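Local coordinates for rhamnose ABC transporter, periplasmic rhamnose-binding protein (Kribbella flavida, PDB 4KVF) that probably binds a sugar, as expected of the periplasmic rhamnose-binding component of an ABC transporter, at residues K133-T144 with A321-P329. Numbering follows the deposited sequence.
Sequences KTCRDAFINQAT and AGEIVLGPP
Arg136 meets Ala321 end-on: NH1 and NH2 both donate to the carbonyl O of Ala321, with NH2 2.9 Å from that oxygen, which lies in the guanidinium plane. CG of Arg136 sits between the backbone N and the carbonyl carbon (chi1 80°), and a bend at chi2 swings the guanidinium toward Ala321, with Lys133 CA over the rim of one of its faces. Asp130 fixes the same group through a salt bridge to NE. A leucine here would remove both donors and is likely to leave Ala321 O without these bonds and Asp130 without its charged mate.

Beyond this clamp, Glu323 stretches alongside Phe139, its carboxylate plane turned 45° from the ring; OE2 approaches the ring edge, 3.8 Å from Phe139 CE2. The amide of Asn141 reaches the same oxygen, ND2 donating to Glu323 OE2 over 3.0 Å from above the carboxylate plane.

These residues share one face of the six-stranded parallel sheet in one lobe of the two-lobed periplasmic-binding-protein fold. Strand 323-325, from late in the chain, adds an edge beside strand 138-141, whose other side pairs with strand 123-127. The ladder is regular: Ile324 N donates to Phe139 O (2.8 Å) and Asn141 N to Ile324 O.

On the opposite face Ile140 and Ile324 run side by side, CD1 of Ile140 3.8 Å from Ile324 CB, while Ile324 CD1 rests 4.0 Å from Ala138 CB; Leu287 of helix 281-296 also touches Ile140. Farther along, the side chains of Thr144 and Val325 cross at about a right angle, their CG2 methyls 3.6 Å apart, as Thr144 OG1 caps helix 145-159 at Gly147 N.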
ATOM      1  N   LYS A 133       4.497  -9.089 -15.716  1.00 29.30           N
ATOM      2  CA  LYS A 133       3.076  -9.270 -16.022  1.00 28.48           C
ATOM      3  C   LYS A 133       2.733 -10.679 -16.509  1.00 30.25           C
ATOM      4  O   LYS A 133       1.614 -11.157 -16.320  1.00 31.90           O
ATOM      5  CB  LYS A 133       2.592  -8.216 -17.031  1.00 38.15           C
ATOM      6  CG  LYS A 133       2.932  -6.767 -16.656  1.00 51.36           C
ATOM      7  CD  LYS A 133       2.368  -6.371 -15.291  1.00 52.83           C
ATOM      8  CE  LYS A 133       2.452  -4.866 -15.045  1.00 57.84           C
ATOM      9  NZ  LYS A 133       3.850  -4.346 -15.002  1.00 64.06           N
ATOM     10  N   THR A 134       3.709 -11.342 -17.120  1.00 28.88           N
ATOM     11  CA  THR A 134       3.522 -12.673 -17.695  1.00 26.78           C
ATOM     12  C   THR A 134       3.753 -13.829 -16.720  1.00 28.35           C
ATOM     13  O   THR A 134       3.827 -14.980 -17.141  1.00 33.25           O
ATOM     14  CB  THR A 134       4.460 -12.878 -18.899  1.00 35.71           C
ATOM     15  OG1 THR A 134       5.808 -12.614 -18.494  1.00 43.53           O
ATOM     16  CG2 THR A 134       4.091 -11.926 -20.036  1.00 44.16           C
ATOM     17  N   CYS A 135       3.865 -13.523 -15.432  1.00 25.58           N
ATOM     18  CA  CYS A 135       4.191 -14.535 -14.425  1.00 27.28           C
ATOM     19  C   CYS A 135       3.172 -14.578 -13.296  1.00 25.11           C
ATOM     20  O   CYS A 135       3.414 -15.191 -12.264  1.00 27.68           O
ATOM     21  CB  CYS A 135       5.584 -14.279 -13.842  1.00 36.01           C
ATOM     22  SG  CYS A 135       6.834 -13.976 -15.134  1.00 41.00           S
ATOM     23  N   ARG A 136       2.051 -13.889 -13.467  1.00 25.84           N
ATOM     24  CA  ARG A 136       0.962 -13.992 -12.500  1.00 23.01           C
ATOM     25  C   ARG A 136      -0.390 -13.723 -13.162  1.00 23.87           C
ATOM     26  O   ARG A 136      -0.461 -13.100 -14.218  1.00 26.80           O
ATOM     27  CB  ARG A 136       1.179 -13.051 -11.307  1.00 20.56           C
ATOM     28  CG  ARG A 136       0.806 -11.582 -11.546  1.00 22.73           C
ATOM     29  CD  ARG A 136       1.702 -10.857 -12.544  1.00 26.56           C
ATOM     30  NE  ARG A 136       1.343  -9.441 -12.557  1.00 25.48           N
ATOM     31  CZ  ARG A 136       0.410  -8.896 -13.328  1.00 28.10           C
ATOM     32  NH1 ARG A 136      -0.266  -9.639 -14.201  1.00 28.24           N
ATOM     33  NH2 ARG A 136       0.149  -7.599 -13.227  1.00 26.05           N
ATOM     34  N   ASP A 137      -1.465 -14.199 -12.542  1.00 23.62           N
ATOM     35  CA  ASP A 137      -2.800 -14.016 -13.111  1.00 24.32           C
ATOM     36  C   ASP A 137      -3.417 -12.668 -12.753  1.00 21.75           C
ATOM     37  O   ASP A 137      -4.156 -12.102 -13.548  1.00 25.17           O
ATOM     38  CB  ASP A 137      -3.711 -15.163 -12.674  1.00 27.06           C
ATOM     39  CG  ASP A 137      -3.178 -16.512 -13.122  1.00 27.24           C
ATOM     40  OD1 ASP A 137      -3.286 -16.813 -14.332  1.00 31.61           O
ATOM     41  OD2 ASP A 137      -2.653 -17.259 -12.267  1.00 29.36           O
ATOM     42  N   ALA A 138      -3.098 -12.161 -11.567  1.00 25.10           N
ATOM     43  CA  ALA A 138      -3.595 -10.862 -11.120  1.00 20.59           C
ATOM     44  C   ALA A 138      -2.665 -10.258 -10.080  1.00 24.09           C
ATOM     45  O   ALA A 138      -1.915 -10.971  -9.414  1.00 24.45           O
ATOM     46  CB  ALA A 138      -5.008 -10.985 -10.548  1.00 22.35           C
ATOM     47  N   PHE A 139      -2.730  -8.936  -9.955  1.00 22.60           N
ATOM     48  CA  PHE A 139      -1.920  -8.201  -8.986  1.00 22.57           C
ATOM     49  C   PHE A 139      -2.825  -7.336  -8.133  1.00 23.71           C
ATOM     50  O   PHE A 139      -3.588  -6.517  -8.659  1.00 22.76           O
ATOM     51  CB  PHE A 139      -0.887  -7.330  -9.720  1.00 22.37           C
ATOM     52  CG  PHE A 139      -0.217  -6.291  -8.846  1.00 25.33           C
ATOM     53  CD1 PHE A 139       0.391  -6.639  -7.653  1.00 23.98           C
ATOM     54  CD2 PHE A 139      -0.165  -4.968  -9.251  1.00 25.45           C
ATOM     55  CE1 PHE A 139       1.017  -5.676  -6.865  1.00 25.37           C
ATOM     56  CE2 PHE A 139       0.464  -4.004  -8.471  1.00 30.91           C
ATOM     57  CZ  PHE A 139       1.048  -4.361  -7.278  1.00 25.59           C
ATOM     58  N   ILE A 140      -2.759  -7.512  -6.813  1.00 20.50           N
ATOM     59  CA  ILE A 140      -3.540  -6.654  -5.931  1.00 21.51           C
ATOM     60  C   ILE A 140      -2.700  -5.442  -5.543  1.00 19.79           C
ATOM     61  O   ILE A 140      -1.711  -5.557  -4.819  1.00 23.67           O
ATOM     62  CB  ILE A 140      -4.002  -7.379  -4.645  1.00 22.91           C
ATOM     63  CG1 ILE A 140      -4.678  -8.715  -4.998  1.00 21.71           C
ATOM     64  CG2 ILE A 140      -4.963  -6.468  -3.848  1.00 23.10           C
ATOM     65  CD1 ILE A 140      -5.830  -8.585  -6.024  1.00 23.39           C
ATOM     66  N   ASN A 141      -3.109  -4.281  -6.043  1.00 22.26           N
ATOM     67  CA  ASN A 141      -2.429  -3.020  -5.773  1.00 23.76           C
ATOM     68  C   ASN A 141      -3.192  -2.224  -4.719  1.00 22.18           C
ATOM     69  O   ASN A 141      -4.372  -1.909  -4.911  1.00 26.50           O
ATOM     70  CB  ASN A 141      -2.317  -2.203  -7.064  1.00 23.01           C
ATOM     71  CG  ASN A 141      -1.340  -1.049  -6.935  1.00 25.98           C
ATOM     72  OD1 ASN A 141      -0.771  -0.831  -5.864  1.00 33.59           O
ATOM     73  ND2 ASN A 141      -1.097  -0.347  -8.042  1.00 28.51           N
ATOM     74  N   GLN A 142      -2.526  -1.910  -3.605  1.00 24.09           N
ATOM     75  CA  GLN A 142      -3.213  -1.296  -2.473  1.00 24.34           C
ATOM     76  C   GLN A 142      -3.722   0.089  -2.810  1.00 21.95           C
ATOM     77  O   GLN A 142      -4.762   0.527  -2.300  1.00 24.44           O
ATOM     78  CB  GLN A 142      -2.318  -1.232  -1.224  1.00 26.44           C
ATOM     79  CG  GLN A 142      -1.010  -0.506  -1.424  1.00 32.28           C
ATOM     80  CD  GLN A 142       0.119  -1.458  -1.751  1.00 44.01           C
ATOM     81  OE1 GLN A 142      -0.009  -2.308  -2.634  1.00 47.02           O
ATOM     82  NE2 GLN A 142       1.229  -1.334  -1.027  1.00 37.16           N
ATOM     83  N   ALA A 143      -3.005   0.768  -3.694  1.00 20.12           N
ATOM     84  CA  ALA A 143      -3.426   2.089  -4.152  1.00 24.56           C
ATOM     85  C   ALA A 143      -2.528   2.449  -5.307  1.00 21.74           C
ATOM     86  O   ALA A 143      -1.347   2.137  -5.266  1.00 27.20           O
ATOM     87  CB  ALA A 143      -3.281   3.120  -3.032  1.00 31.54           C
ATOM     88  N   THR A 144      -3.078   3.108  -6.320  1.00 23.09           N
ATOM     89  CA  THR A 144      -2.279   3.493  -7.480  1.00 25.38           C
ATOM     90  C   THR A 144      -1.396   4.684  -7.132  1.00 23.56           C
ATOM     91  O   THR A 144      -1.641   5.394  -6.156  1.00 24.73           O
ATOM     92  CB  THR A 144      -3.139   3.874  -8.691  1.00 24.93           C
ATOM     93  OG1 THR A 144      -3.992   4.970  -8.354  1.00 27.19           O
ATOM     94  CG2 THR A 144      -3.988   2.685  -9.150  1.00 29.85           C
ATOM     95  N   ALA A 321      -3.686  -5.278 -17.531  1.00 35.46           N
ATOM     96  CA  ALA A 321      -2.632  -6.229 -17.156  1.00 36.76           C
ATOM     97  C   ALA A 321      -2.907  -6.988 -15.856  1.00 34.11           C
ATOM     98  O   ALA A 321      -1.978  -7.374 -15.151  1.00 35.09           O
ATOM     99  CB  ALA A 321      -1.275  -5.524 -17.076  1.00 40.53           C
ATOM    100  N   GLY A 322      -4.177  -7.204 -15.547  1.00 29.09           N
ATOM    101  CA  GLY A 322      -4.534  -7.995 -14.384  1.00 26.91           C
ATOM    102  C   GLY A 322      -4.407  -7.277 -13.059  1.00 29.75           C
ATOM    103  O   GLY A 322      -4.504  -7.901 -12.000  1.00 24.00           O
ATOM    104  N   GLU A 323      -4.226  -5.962 -13.099  1.00 23.23           N
ATOM    105  CA  GLU A 323      -4.129  -5.184 -11.864  1.00 21.00           C
ATOM    106  C   GLU A 323      -5.504  -4.944 -11.283  1.00 24.73           C
ATOM    107  O   GLU A 323      -6.417  -4.490 -11.983  1.00 24.92           O
ATOM    108  CB  GLU A 323      -3.443  -3.837 -12.112  1.00 24.98           C
ATOM    109  CG  GLU A 323      -3.447  -2.954 -10.889  1.00 23.33           C
ATOM    110  CD  GLU A 323      -2.652  -1.676 -11.080  1.00 39.61           C
ATOM    111  OE1 GLU A 323      -3.228  -0.681 -11.572  1.00 54.86           O
ATOM    112  OE2 GLU A 323      -1.449  -1.673 -10.757  1.00 47.91           O
ATOM    113  N   ILE A 324      -5.652  -5.276 -10.001  1.00 21.79           N
ATOM    114  CA  ILE A 324      -6.867  -5.028  -9.265  1.00 20.44           C
ATOM    115  C   ILE A 324      -6.546  -4.035  -8.152  1.00 22.45           C
ATOM    116  O   ILE A 324      -5.742  -4.326  -7.278  1.00 24.00           O
ATOM    117  CB  ILE A 324      -7.413  -6.333  -8.641  1.00 22.92           C
ATOM    118  CG1 ILE A 324      -7.645  -7.369  -9.751  1.00 24.68           C
ATOM    119  CG2 ILE A 324      -8.697  -6.057  -7.876  1.00 25.66           C
ATOM    120  CD1 ILE A 324      -8.004  -8.768  -9.222  1.00 26.27           C
ATOM    121  N   VAL A 325      -7.161  -2.857  -8.209  1.00 22.45           N
ATOM    122  CA  VAL A 325      -6.808  -1.782  -7.270  1.00 21.98           C
ATOM    123  C   VAL A 325      -7.744  -1.816  -6.081  1.00 23.65           C
ATOM    124  O   VAL A 325      -8.965  -1.740  -6.259  1.00 23.35           O
ATOM    125  CB  VAL A 325      -6.932  -0.402  -7.962  1.00 21.91           C
ATOM    126  CG1 VAL A 325      -6.608   0.718  -6.967  1.00 24.70           C
ATOM    127  CG2 VAL A 325      -5.990  -0.354  -9.160  1.00 25.87           C
ATOM    128  N   LEU A 326      -7.186  -1.926  -4.873  1.00 22.58           N
ATOM    129  CA  LEU A 326      -7.991  -2.077  -3.665  1.00 19.60           C
ATOM    130  C   LEU A 326      -8.949  -0.904  -3.513  1.00 25.96           C
ATOM    131  O   LEU A 326     -10.129  -1.075  -3.209  1.00 24.64           O
ATOM    132  CB  LEU A 326      -7.090  -2.193  -2.427  1.00 23.12           C
ATOM    133  CG  LEU A 326      -7.756  -2.117  -1.052  1.00 24.51           C
ATOM    134  CD1 LEU A 326      -8.740  -3.279  -0.847  1.00 23.68           C
ATOM    135  CD2 LEU A 326      -6.690  -2.110   0.038  1.00 26.02           C
ATOM    136  N   GLY A 327      -8.436   0.296  -3.754  1.00 22.29           N
ATOM    137  CA  GLY A 327      -9.270   1.482  -3.763  1.00 24.10           C
ATOM    138  C   GLY A 327      -8.400   2.711  -3.625  1.00 21.89           C
ATOM    139  O   GLY A 327      -7.173   2.613  -3.672  1.00 21.60           O
ATOM    140  N   PRO A 328      -9.027   3.878  -3.473  1.00 24.38           N
ATOM    141  CA  PRO A 328      -8.232   5.069  -3.162  1.00 23.61           C
ATOM    142  C   PRO A 328      -7.566   4.868  -1.802  1.00 28.53           C
ATOM    143  O   PRO A 328      -8.006   3.996  -1.039  1.00 29.76           O
ATOM    144  CB  PRO A 328      -9.292   6.179  -3.082  1.00 29.05           C
ATOM    145  CG  PRO A 328     -10.455   5.657  -3.856  1.00 30.68           C
ATOM    146  CD  PRO A 328     -10.461   4.180  -3.625  1.00 29.25           C
ATOM    147  N   PRO A 329      -6.518   5.654  -1.494  1.00 25.04           N
ATOM    148  CA  PRO A 329      -5.876   5.563  -0.177  1.00 28.07           C
ATOM    149  C   PRO A 329      -6.881   5.764   0.948  1.00 30.27           C
ATOM    150  O   PRO A 329      -7.857   6.498   0.780  1.00 30.28           O
ATOM    151  CB  PRO A 329      -4.887   6.729  -0.191  1.00 27.12           C
ATOM    152  CG  PRO A 329      -4.571   6.910  -1.661  1.00 23.72           C
ATOM    153  CD  PRO A 329      -5.864   6.652  -2.366  1.00 26.45           C
TER
HETATM  154  O   HOH W   1      -6.082   1.752  -0.499  1.00 28.08           O
HETATM  155  O   HOH W   2      -5.671   4.230  -5.547  1.00 27.45           O